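Local coordinates for protein Phikz039 (Pseudomonas phage phikz, PDB 3ZBQ) that is a phage tubulin-like protein, PhuZ, that binds guanosine-5'-diphosphate in a pocket of its tubulin/FtsZ-like fold, at residues 70-75 with 137-142; 149-154 with 160-165. One frame throughout, in Å; residues are numbered along the deposited sequence.

Contact 1. Residues 70-75 with 137-142; sequences MGKDRK and SDISLR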
ATOM      1  N   MET A  70      -8.773  -1.091  15.553  1.00  6.63           N
ATOM      2  CA  MET A  70      -9.731  -0.038  15.245  1.00  5.83           C
ATOM      3  C   MET A  70     -10.991  -0.575  14.552  1.00  6.34           C
ATOM      4  O   MET A  70     -11.895   0.189  14.223  1.00  6.14           O
ATOM      5  CB  MET A  70      -9.051   1.055  14.409  1.00  5.30           C
ATOM      6  CG  MET A  70      -8.086   1.905  15.219  1.00  8.63           C
ATOM      7  SD  MET A  70      -8.918   3.086  16.286  1.00 14.13           S
ATOM      8  CE  MET A  70      -8.260   2.589  17.871  1.00 12.69           C
ATOM      9  N   GLY A  71     -11.042  -1.893  14.351  1.00  6.90           N
ATOM     10  CA  GLY A  71     -12.192  -2.541  13.742  1.00  6.01           C
ATOM     11  C   GLY A  71     -12.793  -1.849  12.529  1.00  8.28           C
ATOM     12  O   GLY A  71     -13.986  -1.565  12.503  1.00  4.64           O
ATOM     13  N   LYS A  72     -11.957  -1.576  11.527  1.00  6.19           N
ATOM     14  CA  LYS A  72     -12.373  -0.956  10.263  1.00  7.47           C
ATOM     15  C   LYS A  72     -12.945   0.462  10.368  1.00  6.09           C
ATOM     16  O   LYS A  72     -13.555   0.961   9.417  1.00  8.43           O
ATOM     17  CB  LYS A  72     -13.300  -1.886   9.467  1.00  5.77           C
ATOM     18  CG  LYS A  72     -12.635  -3.194   9.104  1.00  6.58           C
ATOM     19  CD  LYS A  72     -13.526  -4.006   8.180  1.00  9.72           C
ATOM     20  CE  LYS A  72     -12.855  -5.316   7.777  1.00 13.32           C
ATOM     21  NZ  LYS A  72     -12.672  -6.238   8.930  1.00 14.84           N
ATOM     22  N   ASP A  73     -12.732   1.110  11.510  1.00  7.53           N
ATOM     23  CA  ASP A  73     -13.154   2.497  11.694  1.00  7.50           C
ATOM     24  C   ASP A  73     -12.008   3.406  11.272  1.00  7.97           C
ATOM     25  O   ASP A  73     -11.169   3.783  12.094  1.00  8.66           O
ATOM     26  CB  ASP A  73     -13.524   2.765  13.160  1.00  9.29           C
ATOM     27  CG  ASP A  73     -14.266   4.087  13.354  1.00 11.21           C
ATOM     28  OD1 ASP A  73     -14.036   5.043  12.575  1.00  7.93           O
ATOM     29  OD2 ASP A  73     -15.084   4.163  14.297  1.00 13.19           O
ATOM     30  N   ARG A  74     -11.972   3.745   9.986  1.00  6.91           N
ATOM     31  CA  ARG A  74     -10.866   4.520   9.415  1.00 11.31           C
ATOM     32  C   ARG A  74     -10.739   5.918  10.029  1.00 10.24           C
ATOM     33  O   ARG A  74      -9.629   6.414  10.245  1.00  9.05           O
ATOM     34  CB  ARG A  74     -11.018   4.632   7.893  1.00 11.87           C
ATOM     35  CG  ARG A  74     -10.057   3.771   7.098  1.00 12.79           C
ATOM     36  CD  ARG A  74     -10.069   4.117   5.604  1.00  7.63           C
ATOM     37  NE  ARG A  74      -8.802   4.722   5.156  1.00  6.71           N
ATOM     38  CZ  ARG A  74      -8.713   5.881   4.509  1.00  6.10           C
ATOM     39  NH1 ARG A  74      -9.813   6.552   4.192  1.00  6.12           N
ATOM     40  NH2 ARG A  74      -7.521   6.360   4.152  1.00  6.43           N
ATOM     41  N   LYS A  75     -11.871   6.561  10.301  1.00 11.07           N
ATOM     42  CA  LYS A  75     -11.839   7.900  10.886  1.00 10.89           C
ATOM     43  C   LYS A  75     -11.283   7.885  12.302  1.00 10.47           C
ATOM     44  O   LYS A  75     -10.431   8.706  12.648  1.00  9.05           O
ATOM     45  CB  LYS A  75     -13.217   8.552  10.845  1.00 14.45           C
ATOM     46  CG  LYS A  75     -13.690   8.827   9.436  1.00 16.70           C
ATOM     47  CD  LYS A  75     -14.974   9.632   9.427  1.00 23.30           C
ATOM     48  CE  LYS A  75     -15.451   9.849   8.005  1.00 27.40           C
ATOM     49  NZ  LYS A  75     -16.653  10.722   7.939  1.00 29.79           N
ATOM     50  N   SER A 137     -17.659  -5.884   2.397  1.00  9.21           N
ATOM     51  CA  SER A 137     -18.831  -5.294   3.041  1.00 10.76           C
ATOM     52  C   SER A 137     -18.900  -3.819   2.698  1.00 10.62           C
ATOM     53  O   SER A 137     -17.960  -3.262   2.122  1.00  6.89           O
ATOM     54  CB  SER A 137     -18.780  -5.460   4.565  1.00  9.25           C
ATOM     55  OG  SER A 137     -17.782  -4.633   5.131  1.00  7.75           O
ATOM     56  N   ASP A 138     -20.008  -3.183   3.059  1.00  8.19           N
ATOM     57  CA  ASP A 138     -20.158  -1.750   2.838  1.00  9.67           C
ATOM     58  C   ASP A 138     -19.013  -0.949   3.459  1.00 10.04           C
ATOM     59  O   ASP A 138     -18.426  -0.075   2.808  1.00  9.92           O
ATOM     60  CB  ASP A 138     -21.500  -1.252   3.378  1.00 12.32           C
ATOM     61  CG  ASP A 138     -21.667   0.245   3.211  1.00 17.25           C
ATOM     62  OD1 ASP A 138     -21.514   0.743   2.079  1.00 19.66           O
ATOM     63  OD2 ASP A 138     -21.940   0.935   4.217  1.00 25.44           O
ATOM     64  N   ILE A 139     -18.670  -1.264   4.707  1.00  8.78           N
ATOM     65  CA  ILE A 139     -17.627  -0.508   5.411  1.00  9.06           C
ATOM     66  C   ILE A 139     -16.240  -0.692   4.777  1.00  5.12           C
ATOM     67  O   ILE A 139     -15.498   0.273   4.604  1.00  7.80           O
ATOM     68  CB  ILE A 139     -17.621  -0.791   6.957  1.00  6.67           C
ATOM     69  CG1 ILE A 139     -16.778   0.262   7.700  1.00  8.03           C
ATOM     70  CG2 ILE A 139     -17.170  -2.225   7.266  1.00  9.39           C
ATOM     71  CD1 ILE A 139     -16.911   0.208   9.233  1.00  8.90           C
ATOM     72  N   SER A 140     -15.885  -1.919   4.409  1.00  6.49           N
ATOM     73  CA  SER A 140     -14.559  -2.142   3.820  1.00  6.17           C
ATOM     74  C   SER A 140     -14.462  -1.548   2.413  1.00  7.24           C
ATOM     75  O   SER A 140     -13.391  -1.096   1.986  1.00  5.05           O
ATOM     76  CB  SER A 140     -14.195  -3.626   3.816  1.00  6.26           C
ATOM     77  OG  SER A 140     -15.041  -4.358   2.955  1.00  7.57           O
ATOM     78  N   LEU A 141     -15.575  -1.542   1.684  1.00  6.15           N
ATOM     79  CA  LEU A 141     -15.599  -0.897   0.371  1.00  7.53           C
ATOM     80  C   LEU A 141     -15.464   0.613   0.541  1.00  8.05           C
ATOM     81  O   LEU A 141     -14.746   1.268  -0.207  1.00  7.53           O
ATOM     82  CB  LEU A 141     -16.882  -1.255  -0.386  1.00  8.06           C
ATOM     83  CG  LEU A 141     -17.189  -0.463  -1.667  1.00  8.00           C
ATOM     84  CD1 LEU A 141     -16.067  -0.612  -2.717  1.00  6.31           C
ATOM     85  CD2 LEU A 141     -18.514  -0.921  -2.246  1.00  8.99           C
ATOM     86  N   ARG A 142     -16.158   1.159   1.536  1.00  8.19           N
ATOM     87  CA  ARG A 142     -16.029   2.566   1.889  1.00  9.52           C
ATOM     88  C   ARG A 142     -14.569   2.883   2.254  1.00  9.13           C
ATOM     89  O   ARG A 142     -14.015   3.915   1.845  1.00  9.33           O
ATOM     90  CB  ARG A 142     -16.966   2.889   3.053  1.00 12.77           C
ATOM     91  CG  ARG A 142     -17.043   4.353   3.414  1.00 20.22           C
ATOM     92  CD  ARG A 142     -17.789   4.531   4.723  1.00 23.87           C
ATOM     93  NE  ARG A 142     -19.058   3.812   4.707  1.00 21.23           N
ATOM     94  CZ  ARG A 142     -19.758   3.491   5.792  1.00 27.02           C
ATOM     95  NH1 ARG A 142     -19.315   3.824   6.996  1.00 23.30           N
ATOM     96  NH2 ARG A 142     -20.901   2.830   5.668  1.00 23.02           N
TER
HETATM   97  O   HOH W   1     -12.808   6.084   3.830  1.00 11.54           O
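Ile139 packs on Lys72 in two ways, the side chains crossing at a slant. Its methyl CD1 meets the lysine backbone, 3.4 Å from Lys72 O, while Ile139 CG2 lies alongside the aliphatic stem at 4.2 Å from Lys72 CD. Ile139 can extend this far because CG1 stands opposite its own backbone N (chi1 -166°) and CD1 continues the line. Farther along the lysine, CD passes 4.4 Å from Ser140 CB before the chain bends at its last torsion and the ammonium end turns away. Lys72 belongs to the GDP pocket of this tubulin-like fold. It sits in the type I' turn from Met70 to Asp73, which is closed by Asp73 N on Met70 O and leads into helix 74-81.

The same Lys72 O accepts from Asn143 ND2, one turn on from Ile139, and Ser140 OG is held by Asp136. Ser137 caps helix 138-158 through a weak bond from Ser140 N to its OG. A water bridges the segments, accepting from Arg74 NH1 at 3.1 Å and donating to Arg142 O at 3.2 Å.

Contact 2. Residues 149-154 with 160-165; sequences KTFEGV and VPMIIN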
ATOM      1  N   LYS A 149      -8.819   7.459  -2.748  1.00  6.85           N
ATOM      2  CA  LYS A 149      -8.862   8.913  -2.692  1.00  6.99           C
ATOM      3  C   LYS A 149      -7.701   9.470  -1.881  1.00  4.09           C
ATOM      4  O   LYS A 149      -7.135  10.513  -2.233  1.00  6.94           O
ATOM      5  CB  LYS A 149     -10.202   9.376  -2.107  1.00  6.56           C
ATOM      6  CG  LYS A 149     -11.368   9.250  -3.081  1.00  8.79           C
ATOM      7  CD  LYS A 149     -12.692   9.447  -2.348  1.00  8.23           C
ATOM      8  CE  LYS A 149     -13.893   9.203  -3.257  1.00 15.24           C
ATOM      9  NZ  LYS A 149     -13.986  10.203  -4.346  1.00 16.69           N
ATOM     10  N   THR A 150      -7.338   8.767  -0.810  1.00  4.22           N
ATOM     11  CA  THR A 150      -6.206   9.156   0.032  1.00  4.65           C
ATOM     12  C   THR A 150      -4.898   9.208  -0.779  1.00  4.32           C
ATOM     13  O   THR A 150      -4.104  10.129  -0.618  1.00  6.66           O
ATOM     14  CB  THR A 150      -6.062   8.195   1.225  1.00  4.98           C
ATOM     15  OG1 THR A 150      -7.187   8.377   2.118  1.00  5.16           O
ATOM     16  CG2 THR A 150      -4.752   8.423   1.978  1.00  4.15           C
ATOM     17  N   PHE A 151      -4.676   8.218  -1.639  1.00  4.74           N
ATOM     18  CA  PHE A 151      -3.458   8.203  -2.469  1.00  4.81           C
ATOM     19  C   PHE A 151      -3.352   9.489  -3.270  1.00  5.33           C
ATOM     20  O   PHE A 151      -2.266  10.041  -3.462  1.00  5.59           O
ATOM     21  CB  PHE A 151      -3.471   7.024  -3.442  1.00  3.87           C
ATOM     22  CG  PHE A 151      -3.598   5.674  -2.780  1.00  7.33           C
ATOM     23  CD1 PHE A 151      -3.182   5.471  -1.464  1.00  4.93           C
ATOM     24  CD2 PHE A 151      -4.113   4.597  -3.493  1.00  5.88           C
ATOM     25  CE1 PHE A 151      -3.295   4.219  -0.866  1.00  4.77           C
ATOM     26  CE2 PHE A 151      -4.230   3.336  -2.902  1.00  6.88           C
ATOM     27  CZ  PHE A 151      -3.815   3.147  -1.591  1.00  5.78           C
ATOM     28  N   GLU A 152      -4.491   9.956  -3.760  1.00  5.00           N
ATOM     29  CA  GLU A 152      -4.537  11.173  -4.558  1.00  8.70           C
ATOM     30  C   GLU A 152      -4.270  12.383  -3.676  1.00  7.51           C
ATOM     31  O   GLU A 152      -3.540  13.299  -4.068  1.00  5.98           O
ATOM     32  CB  GLU A 152      -5.898  11.293  -5.244  1.00  7.73           C
ATOM     33  CG  GLU A 152      -5.910  12.133  -6.517  1.00  7.47           C
ATOM     34  CD  GLU A 152      -5.463  11.357  -7.757  1.00 13.40           C
ATOM     35  OE1 GLU A 152      -4.475  10.596  -7.679  1.00 11.71           O
ATOM     36  OE2 GLU A 152      -6.097  11.521  -8.827  1.00 16.54           O
ATOM     37  N   GLY A 153      -4.856  12.374  -2.480  1.00  6.36           N
ATOM     38  CA  GLY A 153      -4.656  13.440  -1.510  1.00  7.66           C
ATOM     39  C   GLY A 153      -3.215  13.519  -1.030  1.00  8.33           C
ATOM     40  O   GLY A 153      -2.647  14.611  -0.898  1.00  7.11           O
ATOM     41  N   VAL A 154      -2.613  12.363  -0.759  1.00  5.32           N
ATOM     42  CA  VAL A 154      -1.218  12.328  -0.324  1.00  6.46           C
ATOM     43  C   VAL A 154      -0.284  12.785  -1.456  1.00  5.09           C
ATOM     44  O   VAL A 154       0.686  13.507  -1.214  1.00  6.33           O
ATOM     45  CB  VAL A 154      -0.815  10.929   0.216  1.00  6.81           C
ATOM     46  CG1 VAL A 154       0.698  10.829   0.399  1.00  7.59           C
ATOM     47  CG2 VAL A 154      -1.544  10.637   1.538  1.00  5.66           C
ATOM     48  N   VAL A 160       4.420  14.928  -4.490  1.00  6.90           N
ATOM     49  CA  VAL A 160       5.204  13.854  -5.080  1.00  7.01           C
ATOM     50  C   VAL A 160       4.200  12.765  -5.414  1.00  7.56           C
ATOM     51  O   VAL A 160       3.400  12.390  -4.549  1.00  5.86           O
ATOM     52  CB  VAL A 160       6.216  13.283  -4.062  1.00  7.74           C
ATOM     53  CG1 VAL A 160       6.891  12.035  -4.616  1.00  6.97           C
ATOM     54  CG2 VAL A 160       7.258  14.317  -3.663  1.00  7.15           C
ATOM     55  N   PRO A 161       4.215  12.256  -6.659  1.00  6.54           N
ATOM     56  CA  PRO A 161       3.252  11.203  -7.016  1.00  6.56           C
ATOM     57  C   PRO A 161       3.376  10.007  -6.077  1.00  6.35           C
ATOM     58  O   PRO A 161       4.478   9.508  -5.822  1.00  7.41           O
ATOM     59  CB  PRO A 161       3.674  10.805  -8.439  1.00  7.01           C
ATOM     60  CG  PRO A 161       4.383  12.025  -8.967  1.00  7.54           C
ATOM     61  CD  PRO A 161       5.120  12.575  -7.779  1.00  7.62           C
ATOM     62  N   MET A 162       2.252   9.562  -5.535  1.00  5.93           N
ATOM     63  CA  MET A 162       2.277   8.409  -4.666  1.00  3.83           C
ATOM     64  C   MET A 162       2.222   7.152  -5.520  1.00  4.10           C
ATOM     65  O   MET A 162       1.295   6.966  -6.307  1.00  3.67           O
ATOM     66  CB  MET A 162       1.096   8.448  -3.685  1.00  4.85           C
ATOM     67  CG  MET A 162       1.147   7.331  -2.714  1.00  4.77           C
ATOM     68  SD  MET A 162      -0.013   7.557  -1.373  1.00  6.15           S
ATOM     69  CE  MET A 162       0.284   6.000  -0.555  1.00  7.91           C
ATOM     70  N   ILE A 163       3.232   6.300  -5.375  1.00  4.70           N
ATOM     71  CA  ILE A 163       3.352   5.099  -6.188  1.00  4.92           C
ATOM     72  C   ILE A 163       2.720   3.929  -5.447  1.00  6.36           C
ATOM     73  O   ILE A 163       3.135   3.588  -4.335  1.00  5.39           O
ATOM     74  CB  ILE A 163       4.837   4.761  -6.462  1.00  7.03           C
ATOM     75  CG1 ILE A 163       5.528   5.905  -7.198  1.00  6.48           C
ATOM     76  CG2 ILE A 163       4.966   3.441  -7.225  1.00  5.62           C
ATOM     77  CD1 ILE A 163       7.039   5.815  -7.147  1.00  5.81           C
ATOM     78  N   ILE A 164       1.722   3.302  -6.066  1.00  5.77           N
ATOM     79  CA  ILE A 164       1.089   2.146  -5.454  1.00  5.37           C
ATOM     80  C   ILE A 164       1.220   0.901  -6.337  1.00  6.05           C
ATOM     81  O   ILE A 164       1.015   0.945  -7.562  1.00  5.84           O
ATOM     82  CB  ILE A 164      -0.397   2.417  -5.088  1.00  6.15           C
ATOM     83  CG1 ILE A 164      -1.253   2.547  -6.347  1.00  6.85           C
ATOM     84  CG2 ILE A 164      -0.522   3.676  -4.238  1.00  5.54           C
ATOM     85  CD1 ILE A 164      -2.766   2.505  -6.066  1.00 11.41           C
ATOM     86  N   ASN A 165       1.611  -0.197  -5.698  1.00  6.22           N
ATOM     87  CA  ASN A 165       1.595  -1.513  -6.314  1.00  5.90           C
ATOM     88  C   ASN A 165       0.337  -2.200  -5.792  1.00  6.43           C
ATOM     89  O   ASN A 165       0.242  -2.519  -4.602  1.00  5.28           O
ATOM     90  CB  ASN A 165       2.873  -2.272  -5.948  1.00  6.90           C
ATOM     91  CG  ASN A 165       2.871  -3.697  -6.442  1.00  7.44           C
ATOM     92  OD1 ASN A 165       2.690  -4.631  -5.660  1.00  6.85           O
ATOM     93  ND2 ASN A 165       3.083  -3.882  -7.741  1.00  7.85           N
TER
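Phe151 turns its ring to Met162 and Ile164. With CG opposite its carbonyl carbon (chi1 -58°), the phenyl ring leans from the helix toward the strand, where Ile164 CG2 lies over one face. This methyl stands 3.9 Å from the centroid of the Phe151 ring and only 13° off the ring normal, a CH-pi contact. The other branch of the isoleucine has CG1 between the backbone N and the carbonyl carbon (chi1 69°), which brings Ile164 CD1 to the rim, 3.6 Å from Phe151 CD2 and equally near CE2; both branches lie on the same side of the ring plane.

Met162 is fully extended, and its chain reaches across to the helix. Its CE comes obliquely to the ring, 3.6 Å from Phe151 CD1, while the sulfur makes a Met-aromatic contact 4.9 Å from the centroid of the Phe151 ring, again at a slant. The same SD rests 3.8 Å from Val154 CG1 and 3.7 Å from Phe151 CA, lodging the thioether between Phe151 and Val154, about one turn apart on the helix.

All of these side chains are buried, and no hydrogen bond spans the two segments. The contact packs the second half of the beta-alpha-beta unit formed by strand 127-133, helix 138-158 and strand 163-168. Val131 of strand 127-133 touches Phe151 as well, helix 109-122 adds Val117 against Met162 and Ser118 against Val154, and strand 222-227 pairs with strand 163-168 through backbone bonds.

Overall arrangement
Helix 138-158 serves both contacts, which lie in series along the chain with centres about 19 Å apart. Contact 1 engages the beginning of the helix at the nucleotide pocket, where the side chain of Lys72 is about 4 Å from the bound GDP; contact 2 fixes a later part of it to the sheet, with the Phe151 side chain about 12 Å from that ligand. A direct tie joins them: Arg74 NH2 of contact 1 lies 2.9 Å from Thr150 OG1 of contact 2, a probable hydrogen bond. One helix thus illustrates two kinds of packing: partly buried and water-bridged beside the ligand, and, within the fold, buried side-chain packing without a hydrogen bond across the segments.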